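Local coordinates for protein beta-galactosidase (Bacillus circulans, PDB 4MAD) that probably hydrolyses terminal non-reducing beta-D-galactose residues of beta-D-galactosides as a family 35 glycoside hydrolase with a TIM-barrel catalytic domain, at residues F145-L148 and F149-R153; F231-L234 and K235-Q238; P383-M386 and E387-G390. One frame throughout, in Å; residues are numbered along the deposited sequence.

Contact 1 of 3, residues F145-L148 and F149-R153; sequences FDVL and FERLR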
# COMPACT_ATOMS: atom_id res chain seq x y z
N PHE A 145 6.03 -16.85 -9.08
CA PHE A 145 5.53 -17.89 -8.22
C PHE A 145 6.59 -18.98 -8.01
O PHE A 145 6.70 -19.54 -6.98
CB PHE A 145 4.23 -18.47 -8.73
CG PHE A 145 2.98 -17.80 -8.19
CD1 PHE A 145 3.02 -16.60 -7.57
CD2 PHE A 145 1.76 -18.39 -8.31
CE1 PHE A 145 1.86 -16.03 -7.10
CE2 PHE A 145 0.65 -17.79 -7.85
CZ PHE A 145 0.71 -16.64 -7.25
N ASP A 146 7.36 -19.25 -9.04
CA ASP A 146 8.37 -20.26 -8.86
C ASP A 146 9.31 -19.85 -7.75
O ASP A 146 9.69 -20.65 -6.98
CB ASP A 146 9.23 -20.45 -10.08
CG ASP A 146 8.55 -21.23 -11.15
OD1 ASP A 146 7.53 -21.82 -10.92
OD2 ASP A 146 9.05 -21.21 -12.27
N VAL A 147 9.73 -18.61 -7.73
CA VAL A 147 10.60 -18.16 -6.66
C VAL A 147 9.91 -18.08 -5.33
O VAL A 147 10.39 -18.51 -4.34
CB VAL A 147 11.21 -16.81 -7.02
CG1 VAL A 147 11.95 -16.22 -5.92
CG2 VAL A 147 12.16 -16.98 -8.14
N LEU A 148 8.76 -17.47 -5.35
CA LEU A 148 8.10 -17.28 -4.09
C LEU A 148 7.80 -18.58 -3.36
O LEU A 148 8.04 -18.68 -2.24
CB LEU A 148 6.79 -16.55 -4.30
CG LEU A 148 5.92 -16.46 -3.07
CD1 LEU A 148 6.52 -15.55 -2.09
CD2 LEU A 148 4.48 -16.05 -3.38
N PHE A 149 7.26 -19.56 -4.05
CA PHE A 149 6.89 -20.81 -3.42
C PHE A 149 8.07 -21.66 -2.88
O PHE A 149 7.95 -22.41 -1.97
CB PHE A 149 5.88 -21.57 -4.24
CG PHE A 149 4.51 -21.02 -4.11
CD1 PHE A 149 3.69 -21.41 -3.11
CD2 PHE A 149 4.09 -20.05 -4.96
CE1 PHE A 149 2.48 -20.89 -3.02
CE2 PHE A 149 2.85 -19.51 -4.83
CZ PHE A 149 2.06 -19.93 -3.87
N GLU A 150 9.18 -21.46 -3.53
CA GLU A 150 10.41 -22.07 -3.13
C GLU A 150 10.79 -21.57 -1.75
O GLU A 150 11.30 -22.30 -0.99
CB GLU A 150 11.51 -21.79 -4.13
CG GLU A 150 12.71 -22.62 -3.93
CD GLU A 150 13.84 -22.35 -4.93
OE1 GLU A 150 13.61 -22.38 -6.14
OE2 GLU A 150 14.98 -22.11 -4.49
N ARG A 151 10.58 -20.30 -1.48
CA ARG A 151 10.80 -19.75 -0.18
C ARG A 151 9.77 -20.20 0.84
O ARG A 151 10.11 -20.44 1.95
CB ARG A 151 10.88 -18.23 -0.19
CG ARG A 151 11.79 -17.60 -1.21
CD ARG A 151 13.22 -17.85 -1.04
NE ARG A 151 13.99 -17.28 -2.13
CZ ARG A 151 14.74 -16.21 -2.00
NH1 ARG A 151 14.87 -15.60 -0.85
NH2 ARG A 151 15.41 -15.80 -3.03
N LEU A 152 8.52 -20.23 0.46
CA LEU A 152 7.44 -20.66 1.30
C LEU A 152 7.41 -22.16 1.60
O LEU A 152 6.83 -22.58 2.55
CB LEU A 152 6.10 -20.24 0.76
CG LEU A 152 5.84 -18.77 0.51
CD1 LEU A 152 4.47 -18.59 -0.05
CD2 LEU A 152 5.96 -18.03 1.79
N ARG A 153 8.01 -22.97 0.76
CA ARG A 153 7.76 -24.38 0.81
C ARG A 153 8.10 -25.03 2.18
O ARG A 153 7.33 -25.77 2.70
CB ARG A 153 8.51 -25.08 -0.32
CG ARG A 153 8.00 -26.42 -0.64
CD ARG A 153 8.50 -26.87 -2.00
NE ARG A 153 7.73 -26.25 -3.06
CZ ARG A 153 8.20 -25.58 -4.11
NH1 ARG A 153 9.47 -25.40 -4.33
NH2 ARG A 153 7.34 -25.07 -4.93

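Contact 2 of 3, residues F231-L234 and K235-Q238; sequences FAQL and KQYQ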
# COMPACT_ATOMS: atom_id res chain seq x y z
N PHE A 231 -23.79 -14.77 4.64
CA PHE A 231 -23.69 -16.23 4.67
C PHE A 231 -24.82 -16.94 3.91
O PHE A 231 -24.62 -17.96 3.31
CB PHE A 231 -23.56 -16.73 6.08
CG PHE A 231 -22.23 -16.44 6.72
CD1 PHE A 231 -21.05 -16.44 6.00
CD2 PHE A 231 -22.17 -16.21 8.05
CE1 PHE A 231 -19.87 -16.23 6.65
CE2 PHE A 231 -21.00 -16.01 8.67
CZ PHE A 231 -19.85 -16.00 7.98
N ALA A 232 -25.99 -16.34 3.92
CA ALA A 232 -27.10 -16.89 3.18
C ALA A 232 -26.83 -16.90 1.70
O ALA A 232 -27.11 -17.85 1.06
CB ALA A 232 -28.31 -16.16 3.48
N GLN A 233 -26.28 -15.82 1.18
CA GLN A 233 -25.91 -15.74 -0.21
C GLN A 233 -24.88 -16.77 -0.56
O GLN A 233 -25.02 -17.43 -1.51
CB GLN A 233 -25.35 -14.39 -0.56
CG GLN A 233 -26.32 -13.53 -1.16
CD GLN A 233 -26.76 -14.01 -2.52
OE1 GLN A 233 -26.49 -15.10 -2.94
NE2 GLN A 233 -27.41 -13.21 -3.18
N LEU A 234 -23.88 -16.90 0.29
CA LEU A 234 -22.86 -17.89 0.12
C LEU A 234 -23.45 -19.29 0.10
O LEU A 234 -23.14 -20.04 -0.76
CB LEU A 234 -21.83 -17.81 1.22
CG LEU A 234 -20.76 -18.89 1.33
CD1 LEU A 234 -20.04 -18.98 0.07
CD2 LEU A 234 -19.85 -18.71 2.43
N LYS A 235 -24.39 -19.56 0.98
CA LYS A 235 -25.02 -20.87 1.02
C LYS A 235 -25.82 -21.28 -0.23
O LYS A 235 -26.02 -22.44 -0.47
CB LYS A 235 -25.80 -21.06 2.31
CG LYS A 235 -24.89 -21.26 3.47
CD LYS A 235 -25.59 -21.78 4.64
CE LYS A 235 -25.93 -20.70 5.51
NZ LYS A 235 -26.86 -21.06 6.56
N GLN A 236 -26.24 -20.32 -1.01
CA GLN A 236 -26.81 -20.61 -2.30
C GLN A 236 -25.86 -21.25 -3.27
O GLN A 236 -26.28 -21.96 -4.12
CB GLN A 236 -27.45 -19.42 -2.92
CG GLN A 236 -28.40 -18.85 -2.04
CD GLN A 236 -29.59 -18.48 -2.73
OE1 GLN A 236 -29.61 -17.50 -3.42
NE2 GLN A 236 -30.60 -19.29 -2.61
N TYR A 237 -24.62 -20.90 -3.18
CA TYR A 237 -23.60 -21.48 -4.01
C TYR A 237 -22.81 -22.62 -3.37
O TYR A 237 -22.18 -23.37 -4.04
CB TYR A 237 -22.65 -20.38 -4.49
CG TYR A 237 -23.27 -19.34 -5.38
CD1 TYR A 237 -23.01 -19.32 -6.72
CD2 TYR A 237 -24.09 -18.37 -4.88
CE1 TYR A 237 -23.56 -18.42 -7.51
CE2 TYR A 237 -24.66 -17.47 -5.67
CZ TYR A 237 -24.40 -17.49 -6.99
OH TYR A 237 -24.92 -16.55 -7.82
N GLN A 238 -22.80 -22.68 -2.06
CA GLN A 238 -21.94 -23.59 -1.32
C GLN A 238 -22.65 -23.95 -0.04
O GLN A 238 -22.37 -23.41 0.96
CB GLN A 238 -20.62 -22.91 -1.02
CG GLN A 238 -19.64 -23.73 -0.24
CD GLN A 238 -18.31 -23.06 -0.14
OE1 GLN A 238 -17.48 -23.11 -1.02
NE2 GLN A 238 -18.14 -22.36 0.92

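Contact 3 of 3, residues P383-M386 and E387-G390; sequences PLPM and EKYG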
# COMPACT_ATOMS: atom_id res chain seq x y z
N PRO A 383 6.76 12.41 -24.90
CA PRO A 383 6.71 12.11 -23.48
C PRO A 383 6.12 10.73 -23.27
O PRO A 383 5.08 10.46 -23.80
CB PRO A 383 5.76 13.19 -22.94
CG PRO A 383 5.14 13.78 -24.03
CD PRO A 383 5.70 13.33 -25.31
N LEU A 384 6.81 9.89 -22.52
CA LEU A 384 6.31 8.57 -22.19
C LEU A 384 5.95 8.49 -20.69
O LEU A 384 6.41 9.24 -19.94
CB LEU A 384 7.36 7.52 -22.50
CG LEU A 384 7.94 7.49 -23.91
CD1 LEU A 384 9.04 6.51 -24.03
CD2 LEU A 384 6.89 7.24 -24.89
N PRO A 385 5.11 7.57 -20.30
CA PRO A 385 4.81 7.45 -18.87
C PRO A 385 6.02 6.86 -18.14
O PRO A 385 6.84 6.27 -18.74
CB PRO A 385 3.64 6.48 -18.84
CG PRO A 385 3.75 5.76 -20.09
CD PRO A 385 4.37 6.59 -21.08
N MET A 386 6.11 7.04 -16.84
CA MET A 386 7.36 6.80 -16.13
C MET A 386 7.84 5.36 -16.19
O MET A 386 8.96 5.09 -16.08
CB MET A 386 7.26 7.28 -14.66
CG MET A 386 6.35 6.50 -13.87
SD MET A 386 6.54 6.94 -12.12
CE MET A 386 6.30 8.66 -12.13
N GLU A 387 6.91 4.44 -16.36
CA GLU A 387 7.26 3.04 -16.42
C GLU A 387 8.20 2.75 -17.62
O GLU A 387 8.99 1.85 -17.59
CB GLU A 387 6.02 2.20 -16.50
CG GLU A 387 5.10 2.34 -15.35
CD GLU A 387 4.08 3.43 -15.49
OE1 GLU A 387 4.07 4.02 -16.54
OE2 GLU A 387 3.31 3.68 -14.56
N LYS A 388 8.00 3.51 -18.66
CA LYS A 388 8.79 3.36 -19.89
C LYS A 388 10.23 3.81 -19.74
O LYS A 388 11.04 3.55 -20.59
CB LYS A 388 8.15 4.06 -21.09
CG LYS A 388 6.86 3.50 -21.49
CD LYS A 388 6.97 2.34 -22.33
CE LYS A 388 7.56 2.66 -23.67
NZ LYS A 388 7.79 1.43 -24.50
N TYR A 389 10.47 4.59 -18.70
CA TYR A 389 11.77 5.08 -18.39
C TYR A 389 12.39 4.21 -17.28
O TYR A 389 13.39 4.52 -16.80
CB TYR A 389 11.75 6.54 -18.02
CG TYR A 389 11.21 7.47 -19.08
CD1 TYR A 389 11.85 7.63 -20.28
CD2 TYR A 389 10.08 8.19 -18.87
CE1 TYR A 389 11.37 8.46 -21.22
CE2 TYR A 389 9.61 9.03 -19.81
CZ TYR A 389 10.28 9.16 -21.01
OH TYR A 389 9.83 9.98 -22.00
N GLY A 390 11.74 3.12 -16.95
CA GLY A 390 12.18 2.25 -15.89
C GLY A 390 11.89 2.66 -14.48
O GLY A 390 12.57 2.24 -13.60

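Contact 1 of 3, residues F145-L148 and F149-R153
On helix 135-152, which lies between barrel strands 100-104 and 163-167 of the TIM-barrel part of the enzyme, Phe145 and Phe149 illustrate how residues one turn apart share a helix face. Their rings form an edge-to-face (T-shaped) pair, with planes at 75°. The edge belongs to Phe149: its CE2 stands 3.7 Å above the plane of the Phe145 ring, over the ring centre. The same edge runs past the backbone, where Phe149 CD2 comes within 3.3 Å of Phe145 O, close to the plane of its own ring. That carbonyl oxygen also accepts the nearly straight bond from Phe149 N (3.0 Å, 170°).

A second pair continues the face. Leu148 CG, turned anti to its main-chain nitrogen (chi1 172°), rests 4.0 Å from Leu152 CD1. Asp146, on the exposed side of the helix, forms a salt bridge with Arg192 of helix 179-192. That helix covers Phe145 through Ile189 and Arg192, and Ile91 of helix 87-97 meets Leu152.

One carbonyl thus receives both an amide hydrogen and the weakly positive rim of a ring, an arrangement likely to restrict rotation of the Phe149 ring while its CE2 meets the electron-rich face of Phe145.

Contact 2 of 3, residues F231-L234 and K235-Q238
Lys235 N donates to Phe231 O over 2.8 Å, and Leu234 O accepts from both Tyr237 N and Gln238 N, each at 3.0 Å: these are the main polar links in the last turns of helix 227-237. The helix is the crossover of a beta-alpha-beta unit of the barrel, leading from strand 218-223 to strand 244-249. The two donors reach Leu234 O differently. Gln238 N lies in the carbonyl plane, whereas Tyr237 N sits 48° out of it, so one oxygen serves an i+3 and an i+4 partner where the regular helical pattern gives way. Gln236 N makes weak bonds to Ala232 O and Gln233 O, in keeping with a weakly bonded terminal turn.

Outward from the backbone, Leu234 and Gln238 run side by side. Leu234 CD1 touches Gln238 NE2 at 4.0 Å, and the other end of that amide, OE1, accepts from Glu219 N on strand 218-223. Leu234 itself packs on Glu219 and Val221, so the pair faces the barrel strand. Phe231 lies farther back on the helix, its side chain about 11 Å from that of Glu247, the predicted nucleophile.

On another side, Tyr237 fits against Pro206 and Leu209 of helix 206-212. Its ring presents an edge to the preceding turn, with CD2 3.6 Å from Gln233 O and near the ring plane. Lys235 lies back over the turn: with its CG anti to the carbonyl carbon (chi1 -74°), that methylene comes 3.3 Å from Phe231 O.

Contact 3 of 3, residues P383-M386 and E387-G390
The Tyr389 ring packs against the Leu384-Pro385 backbone, which meets it obliquely, with Leu384 O, Pro385 O and Met386 CA all close by. Its CE2 approaches Leu384 O at 3.2 Å, and Leu384 CB lies 3.7 Å from CZ, the two side chains crossing at about a right angle. A chi1 of -59°, with CG opposite the carbonyl carbon, carries the ring back along the chain until its OH receives the amide hydrogen of Leu384 N (3.1 Å, 152°). The same hydroxyl is hydrogen-bonded to Ser380 OG, on strand 378-380. The other flat group, the Glu387 carboxylate, sets OE1 3.4 Å from Pro385 CB, while OE2 forms a salt bridge with Arg461 and accepts from Lys472 N.

Between these groups the chain makes a short 3-10 segment. Lys388 N bonds to Pro385 O at 3.0 Å and Tyr389 N to Met386 O at 3.1 Å, both i+3 links with the donor above the carbonyl plane. Lys388 lies alongside the Pro385 ring, its CB 3.8 Å from Leu384 CB. Ile396 and Tyr398 of strand 395-403, with Val490 of strand 488-493, also pack on Tyr389.

A phenylalanine in place of Tyr389 would probably keep much of this packing but leave Leu384 N and Ser380 OG without their shared partner. The phenol therefore closes the turn on itself and joins it to the sheet, using a single oxygen for both tasks.

Contact 1, the first along the chain, sits on helix 135-152 between the third and fourth barrel strands; contact 2 ends the helix between the sixth and seventh, and the centres of the two are about 33 Å apart. Contact 3 belongs to a different part, the first all-beta domain, in the connection from strand 378-380 to strand 395-403, which flank strand 488-493 in one antiparallel sheet. Centre to centre, it lies about 30 Å from contact 1 and about 46 Å from contact 2. The contacts come strictly in series, none nested in or crossing another. Each closes only a local turn, combining backbone bonds within itself with side chains that pack on neighbouring elements.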